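Long-range contact in putative effector, AYWB SAP54-like protein ('Echinacea purpurea' witches'-broom phytoplasma, PDB 6INR), which probably acts as a phytoplasmal effector that causes phyllody by interacting with MADS transcription factors of the host plant: residues A[34-48]-A[60-74]. Residues are numbered along the deposited sequence; the frame is centred on the assembly and turned at random.
Sequences IYDNATKITNIDKGL and LLKLKENYKQLIDNQ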
loop_
_atom_site.group_PDB
_atom_site.type_symbol
_atom_site.label_atom_id
_atom_site.label_comp_id
_atom_site.label_asym_id
_atom_site.label_seq_id
_atom_site.Cartn_x
_atom_site.Cartn_y
_atom_site.Cartn_z
ATOM N N ILE A 34 2.910 0.712 0.751
ATOM C CA ILE A 34 2.007 0.748 1.885
ATOM C C ILE A 34 2.349 1.950 2.756
ATOM O O ILE A 34 1.474 2.678 3.218
ATOM C CB ILE A 34 2.095 -0.551 2.700
ATOM C CG1 ILE A 34 1.356 -1.670 1.953
ATOM C CG2 ILE A 34 1.553 -0.336 4.105
ATOM C CD1 ILE A 34 1.747 -3.032 2.435
ATOM N N TYR A 35 3.637 2.127 2.998
ATOM C CA TYR A 35 4.113 3.308 3.763
ATOM C C TYR A 35 3.666 4.613 3.129
ATOM O O TYR A 35 3.214 5.503 3.805
ATOM C CB TYR A 35 5.628 3.313 3.920
ATOM C CG TYR A 35 6.121 4.456 4.801
ATOM C CD1 TYR A 35 6.326 5.720 4.278
ATOM C CD2 TYR A 35 6.383 4.264 6.147
ATOM C CE1 TYR A 35 6.778 6.760 5.073
ATOM C CE2 TYR A 35 6.844 5.301 6.946
ATOM C CZ TYR A 35 7.054 6.540 6.405
ATOM O OH TYR A 35 7.484 7.577 7.225
ATOM N N ASP A 36 3.747 4.706 1.815
ATOM C CA ASP A 36 3.390 5.961 1.125
ATOM C C ASP A 36 1.911 6.158 1.081
ATOM O O ASP A 36 1.417 7.289 1.106
ATOM C CB ASP A 36 3.928 6.032 -0.299
ATOM C CG ASP A 36 5.452 6.085 -0.343
ATOM O OD1 ASP A 36 6.101 6.481 0.671
ATOM O OD2 ASP A 36 6.019 5.687 -1.401
ATOM N N ASN A 37 1.192 5.054 0.959
ATOM C CA ASN A 37 -0.280 5.140 0.973
ATOM C C ASN A 37 -0.766 5.572 2.371
ATOM O O ASN A 37 -1.691 6.368 2.517
ATOM C CB ASN A 37 -0.927 3.831 0.561
ATOM C CG ASN A 37 -0.904 3.616 -0.932
ATOM O OD1 ASN A 37 -1.050 4.552 -1.722
ATOM N ND2 ASN A 37 -0.763 2.363 -1.333
ATOM N N ALA A 38 -0.055 5.076 3.377
ATOM C CA ALA A 38 -0.327 5.408 4.778
ATOM C C ALA A 38 -0.044 6.865 5.062
ATOM O O ALA A 38 -0.721 7.502 5.864
ATOM C CB ALA A 38 0.507 4.554 5.706
ATOM N N THR A 39 1.000 7.365 4.432
ATOM C CA THR A 39 1.329 8.793 4.437
ATOM C C THR A 39 0.218 9.588 3.768
ATOM O O THR A 39 -0.208 10.617 4.258
ATOM C CB THR A 39 2.664 9.030 3.694
ATOM O OG1 THR A 39 3.725 8.582 4.542
ATOM C CG2 THR A 39 2.884 10.489 3.319
ATOM N N LYS A 40 -0.230 9.103 2.634
ATOM C CA LYS A 40 -1.288 9.772 1.870
ATOM C C LYS A 40 -2.511 9.968 2.768
ATOM O O LYS A 40 -3.204 10.971 2.691
ATOM C CB LYS A 40 -1.698 8.916 0.669
ATOM C CG LYS A 40 -1.668 9.618 -0.680
ATOM C CD LYS A 40 -2.508 10.880 -0.670
ATOM C CE LYS A 40 -2.809 11.366 -2.080
ATOM N NZ LYS A 40 -3.561 12.650 -2.046
ATOM N N ILE A 41 -2.764 8.990 3.627
ATOM C CA ILE A 41 -3.982 9.012 4.452
ATOM C C ILE A 41 -3.806 10.040 5.555
ATOM O O ILE A 41 -4.676 10.866 5.795
ATOM C CB ILE A 41 -4.382 7.630 5.020
ATOM C CG1 ILE A 41 -5.049 6.754 3.946
ATOM C CG2 ILE A 41 -5.386 7.782 6.151
ATOM C CD1 ILE A 41 -5.130 5.293 4.351
ATOM N N THR A 42 -2.673 9.995 6.235
ATOM C CA THR A 42 -2.457 10.952 7.318
ATOM C C THR A 42 -2.529 12.405 6.816
ATOM O O THR A 42 -2.914 13.322 7.560
ATOM C CB THR A 42 -1.127 10.744 8.059
ATOM O OG1 THR A 42 -0.038 10.938 7.145
ATOM C CG2 THR A 42 -1.068 9.347 8.732
ATOM N N ASN A 43 -2.144 12.633 5.564
ATOM C CA ASN A 43 -2.223 14.022 5.010
ATOM C C ASN A 43 -3.657 14.411 4.620
ATOM O O ASN A 43 -4.045 15.542 4.750
ATOM C CB ASN A 43 -1.231 14.262 3.854
ATOM C CG ASN A 43 0.220 14.219 4.320
ATOM O OD1 ASN A 43 0.577 14.790 5.356
ATOM N ND2 ASN A 43 1.059 13.516 3.565
ATOM N N ILE A 44 -4.412 13.466 4.095
ATOM C CA ILE A 44 -5.876 13.642 3.888
ATOM C C ILE A 44 -6.632 13.990 5.197
ATOM O O ILE A 44 -7.440 14.906 5.229
ATOM C CB ILE A 44 -6.530 12.403 3.236
ATOM C CG1 ILE A 44 -5.932 12.163 1.848
ATOM C CG2 ILE A 44 -8.047 12.586 3.128
ATOM C CD1 ILE A 44 -6.411 10.901 1.158
ATOM N N ASP A 45 -6.330 13.275 6.271
ATOM C CA ASP A 45 -6.845 13.631 7.588
ATOM C C ASP A 45 -6.606 15.104 7.910
ATOM O O ASP A 45 -7.535 15.854 8.168
ATOM C CB ASP A 45 -6.250 12.735 8.671
ATOM C CG ASP A 45 -6.862 11.340 8.657
ATOM O OD1 ASP A 45 -7.911 11.153 7.982
ATOM O OD2 ASP A 45 -6.302 10.426 9.304
ATOM N N LYS A 46 -5.351 15.514 7.905
ATOM C CA LYS A 46 -5.007 16.951 8.046
ATOM C C LYS A 46 -5.908 17.819 7.154
ATOM O O LYS A 46 -6.478 18.827 7.582
ATOM C CB LYS A 46 -3.535 17.204 7.693
ATOM C CG LYS A 46 -2.612 17.204 8.899
ATOM C CD LYS A 46 -1.188 16.836 8.529
ATOM C CE LYS A 46 -0.556 17.784 7.527
ATOM N NZ LYS A 46 0.874 17.441 7.260
ATOM N N GLY A 47 -6.044 17.390 5.917
ATOM C CA GLY A 47 -6.810 18.137 4.915
ATOM C C GLY A 47 -8.265 18.242 5.311
ATOM O O GLY A 47 -8.955 19.198 4.942
ATOM N N LEU A 48 -8.718 17.251 6.075
ATOM C CA LEU A 48 -10.113 17.179 6.560
ATOM C C LEU A 48 -10.389 18.149 7.712
ATOM O O LEU A 48 -11.530 18.518 7.965
ATOM C CB LEU A 48 -10.480 15.763 7.000
ATOM C CG LEU A 48 -10.895 14.803 5.883
ATOM C CD1 LEU A 48 -10.912 13.369 6.380
ATOM C CD2 LEU A 48 -12.242 15.173 5.283
ATOM N N LEU A 60 -12.264 14.114 -0.271
ATOM C CA LEU A 60 -11.230 13.687 0.680
ATOM C C LEU A 60 -11.609 12.395 1.377
ATOM O O LEU A 60 -10.760 11.654 1.844
ATOM C CB LEU A 60 -10.936 14.753 1.733
ATOM C CG LEU A 60 -10.240 16.026 1.252
ATOM C CD1 LEU A 60 -9.867 16.839 2.478
ATOM C CD2 LEU A 60 -9.009 15.732 0.397
ATOM N N LEU A 61 -12.895 12.115 1.431
ATOM C CA LEU A 61 -13.363 10.929 2.159
ATOM C C LEU A 61 -13.390 9.722 1.248
ATOM O O LEU A 61 -13.196 8.602 1.685
ATOM C CB LEU A 61 -14.735 11.172 2.775
ATOM C CG LEU A 61 -14.691 12.109 3.999
ATOM C CD1 LEU A 61 -16.099 12.600 4.352
ATOM C CD2 LEU A 61 -13.996 11.454 5.198
ATOM N N LYS A 62 -13.650 9.982 -0.024
ATOM C CA LYS A 62 -13.604 8.948 -1.074
ATOM C C LYS A 62 -12.164 8.463 -1.307
ATOM O O LYS A 62 -11.904 7.264 -1.388
ATOM C CB LYS A 62 -14.194 9.453 -2.396
ATOM C CG LYS A 62 -15.486 10.243 -2.230
ATOM C CD LYS A 62 -16.439 10.138 -3.428
ATOM C CE LYS A 62 -17.816 10.772 -3.180
ATOM N NZ LYS A 62 -18.502 10.304 -1.937
ATOM N N LEU A 63 -11.249 9.427 -1.404
ATOM C CA LEU A 63 -9.804 9.153 -1.526
ATOM C C LEU A 63 -9.334 8.330 -0.359
ATOM O O LEU A 63 -8.639 7.335 -0.512
ATOM C CB LEU A 63 -8.970 10.440 -1.555
ATOM C CG LEU A 63 -8.920 11.270 -2.837
ATOM C CD1 LEU A 63 -8.011 12.476 -2.630
ATOM C CD2 LEU A 63 -8.450 10.434 -4.012
ATOM N N LYS A 64 -9.735 8.754 0.825
ATOM C CA LYS A 64 -9.270 8.089 2.032
ATOM C C LYS A 64 -9.694 6.626 1.974
ATOM O O LYS A 64 -8.980 5.721 2.420
ATOM C CB LYS A 64 -9.795 8.770 3.291
ATOM C CG LYS A 64 -9.275 8.115 4.565
ATOM C CD LYS A 64 -9.675 8.887 5.792
ATOM C CE LYS A 64 -9.247 8.147 7.041
ATOM N NZ LYS A 64 -9.219 9.046 8.228
ATOM N N GLU A 65 -10.851 6.406 1.366
ATOM C CA GLU A 65 -11.426 5.061 1.290
ATOM C C GLU A 65 -10.646 4.229 0.289
ATOM O O GLU A 65 -10.279 3.085 0.558
ATOM C CB GLU A 65 -12.925 5.092 0.956
ATOM C CG GLU A 65 -13.781 5.586 2.123
ATOM C CD GLU A 65 -13.474 4.881 3.445
ATOM O OE1 GLU A 65 -13.569 3.629 3.490
ATOM O OE2 GLU A 65 -13.124 5.573 4.435
ATOM N N ASN A 66 -10.342 4.847 -0.841
ATOM C CA ASN A 66 -9.513 4.197 -1.874
ATOM C C ASN A 66 -8.147 3.757 -1.348
ATOM O O ASN A 66 -7.691 2.640 -1.611
ATOM C CB ASN A 66 -9.318 5.107 -3.060
ATOM C CG ASN A 66 -10.597 5.341 -3.847
ATOM O OD1 ASN A 66 -11.278 4.410 -4.265
ATOM N ND2 ASN A 66 -10.886 6.601 -4.108
ATOM N N TYR A 67 -7.514 4.635 -0.590
ATOM C CA TYR A 67 -6.200 4.337 0.006
ATOM C C TYR A 67 -6.234 3.259 1.058
ATOM O O TYR A 67 -5.294 2.499 1.204
ATOM C CB TYR A 67 -5.507 5.598 0.526
ATOM C CG TYR A 67 -4.962 6.374 -0.653
ATOM C CD1 TYR A 67 -4.037 5.785 -1.525
ATOM C CD2 TYR A 67 -5.418 7.637 -0.954
ATOM C CE1 TYR A 67 -3.572 6.444 -2.642
ATOM C CE2 TYR A 67 -4.956 8.308 -2.066
ATOM C CZ TYR A 67 -4.038 7.709 -2.911
ATOM O OH TYR A 67 -3.571 8.388 -4.024
ATOM N N LYS A 68 -7.322 3.171 1.786
ATOM C CA LYS A 68 -7.438 2.116 2.806
ATOM C C LYS A 68 -7.623 0.772 2.115
ATOM O O LYS A 68 -7.078 -0.233 2.542
ATOM C CB LYS A 68 -8.588 2.387 3.791
ATOM C CG LYS A 68 -8.331 3.542 4.763
ATOM C CD LYS A 68 -9.645 4.188 5.203
ATOM C CE LYS A 68 -10.255 3.455 6.387
ATOM N NZ LYS A 68 -11.601 4.002 6.717
ATOM N N GLN A 69 -8.391 0.770 1.037
ATOM C CA GLN A 69 -8.631 -0.470 0.261
ATOM C C GLN A 69 -7.355 -0.926 -0.419
ATOM O O GLN A 69 -7.038 -2.096 -0.467
ATOM C CB GLN A 69 -9.731 -0.279 -0.765
ATOM C CG GLN A 69 -10.974 0.305 -0.129
ATOM C CD GLN A 69 -12.030 0.743 -1.121
ATOM O OE1 GLN A 69 -11.723 1.310 -2.184
ATOM N NE2 GLN A 69 -13.302 0.504 -0.766
ATOM N N LEU A 70 -6.637 0.054 -0.938
ATOM C CA LEU A 70 -5.326 -0.148 -1.564
ATOM C C LEU A 70 -4.391 -0.769 -0.547
ATOM O O LEU A 70 -3.743 -1.768 -0.814
ATOM C CB LEU A 70 -4.779 1.202 -2.045
ATOM C CG LEU A 70 -3.928 1.322 -3.292
ATOM C CD1 LEU A 70 -4.668 1.029 -4.581
ATOM C CD2 LEU A 70 -3.433 2.743 -3.335
ATOM N N ILE A 71 -4.349 -0.192 0.641
ATOM C CA ILE A 71 -3.439 -0.691 1.675
ATOM C C ILE A 71 -3.852 -2.110 2.023
ATOM O O ILE A 71 -3.035 -2.966 2.375
ATOM C CB ILE A 71 -3.441 0.157 2.966
ATOM C CG1 ILE A 71 -2.763 1.508 2.728
ATOM C CG2 ILE A 71 -2.722 -0.586 4.104
ATOM C CD1 ILE A 71 -2.509 2.312 3.989
ATOM N N ASP A 72 -5.142 -2.363 1.875
ATOM C CA ASP A 72 -5.744 -3.635 2.294
ATOM C C ASP A 72 -5.297 -4.775 1.425
ATOM O O ASP A 72 -4.930 -5.822 1.930
ATOM C CB ASP A 72 -7.278 -3.576 2.280
ATOM C CG ASP A 72 -7.860 -3.132 3.626
ATOM O OD1 ASP A 72 -7.270 -3.491 4.678
ATOM O OD2 ASP A 72 -8.900 -2.428 3.637
ATOM N N ASN A 73 -5.349 -4.552 0.114
ATOM C CA ASN A 73 -4.833 -5.518 -0.888
ATOM C C ASN A 73 -3.365 -5.764 -0.704
ATOM O O ASN A 73 -2.906 -6.889 -0.754
ATOM C CB ASN A 73 -5.036 -5.046 -2.321
ATOM C CG ASN A 73 -6.479 -4.899 -2.663
ATOM O OD1 ASN A 73 -7.144 -5.880 -2.997
ATOM N ND2 ASN A 73 -6.999 -3.683 -2.520
ATOM N N GLN A 74 -2.636 -4.676 -0.500
ATOM C CA GLN A 74 -1.175 -4.748 -0.462
ATOM C C GLN A 74 -0.734 -5.589 0.702
ATOM O O GLN A 74 0.205 -6.362 0.584
ATOM C CB GLN A 74 -0.557 -3.361 -0.430
ATOM C CG GLN A 74 -0.930 -2.625 -1.695
ATOM C CD GLN A 74 -0.526 -1.193 -1.708
ATOM O OE1 GLN A 74 -0.426 -0.558 -0.675
ATOM N NE2 GLN A 74 -0.285 -0.663 -2.913
#
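The Tyr67 ring carries the aliphatic part of Lys40 over one face: CG of the lysine lies 4.0 Å from the ring centroid in a CH-pi contact, displaced from the ring centre. A bend at chi2 (-55°) keeps the chain on the ring. Lys40 CE ends 3.6 Å from Tyr67 OH. Asn37 OD1 comes to the same ring obliquely, 3.2 Å from Tyr67 CD1, and Ile44 CD1 is another oblique neighbour. At the other end of its amide, Asn37 ND2 donates to Gln74 OE1 at 3.0 Å, a bent bond (137° at the hydrogen) with the acceptor in the plane of the Asn37 amide; Leu70 CD2 packs against that amide. Helices 16-49 and 55-84 form an antiparallel helical hairpin of coiled-coil type here, with knobs-into-holes packing from both sides. Ile41 fits among Lys64, Tyr67, Lys68 and Ile71, while Ile71 fills the hole made by Ile34, Asn37, Ala38 and Ile41. Toward the hairpin's turn, Leu48 CD2 rests on Leu60 CB at 3.8 Å. Lys64 leaves its helix fully extended, CG anti to N (chi1 -178°), passes Ile41 CG2, and forms a salt bridge with Asp45 OD1 through NZ.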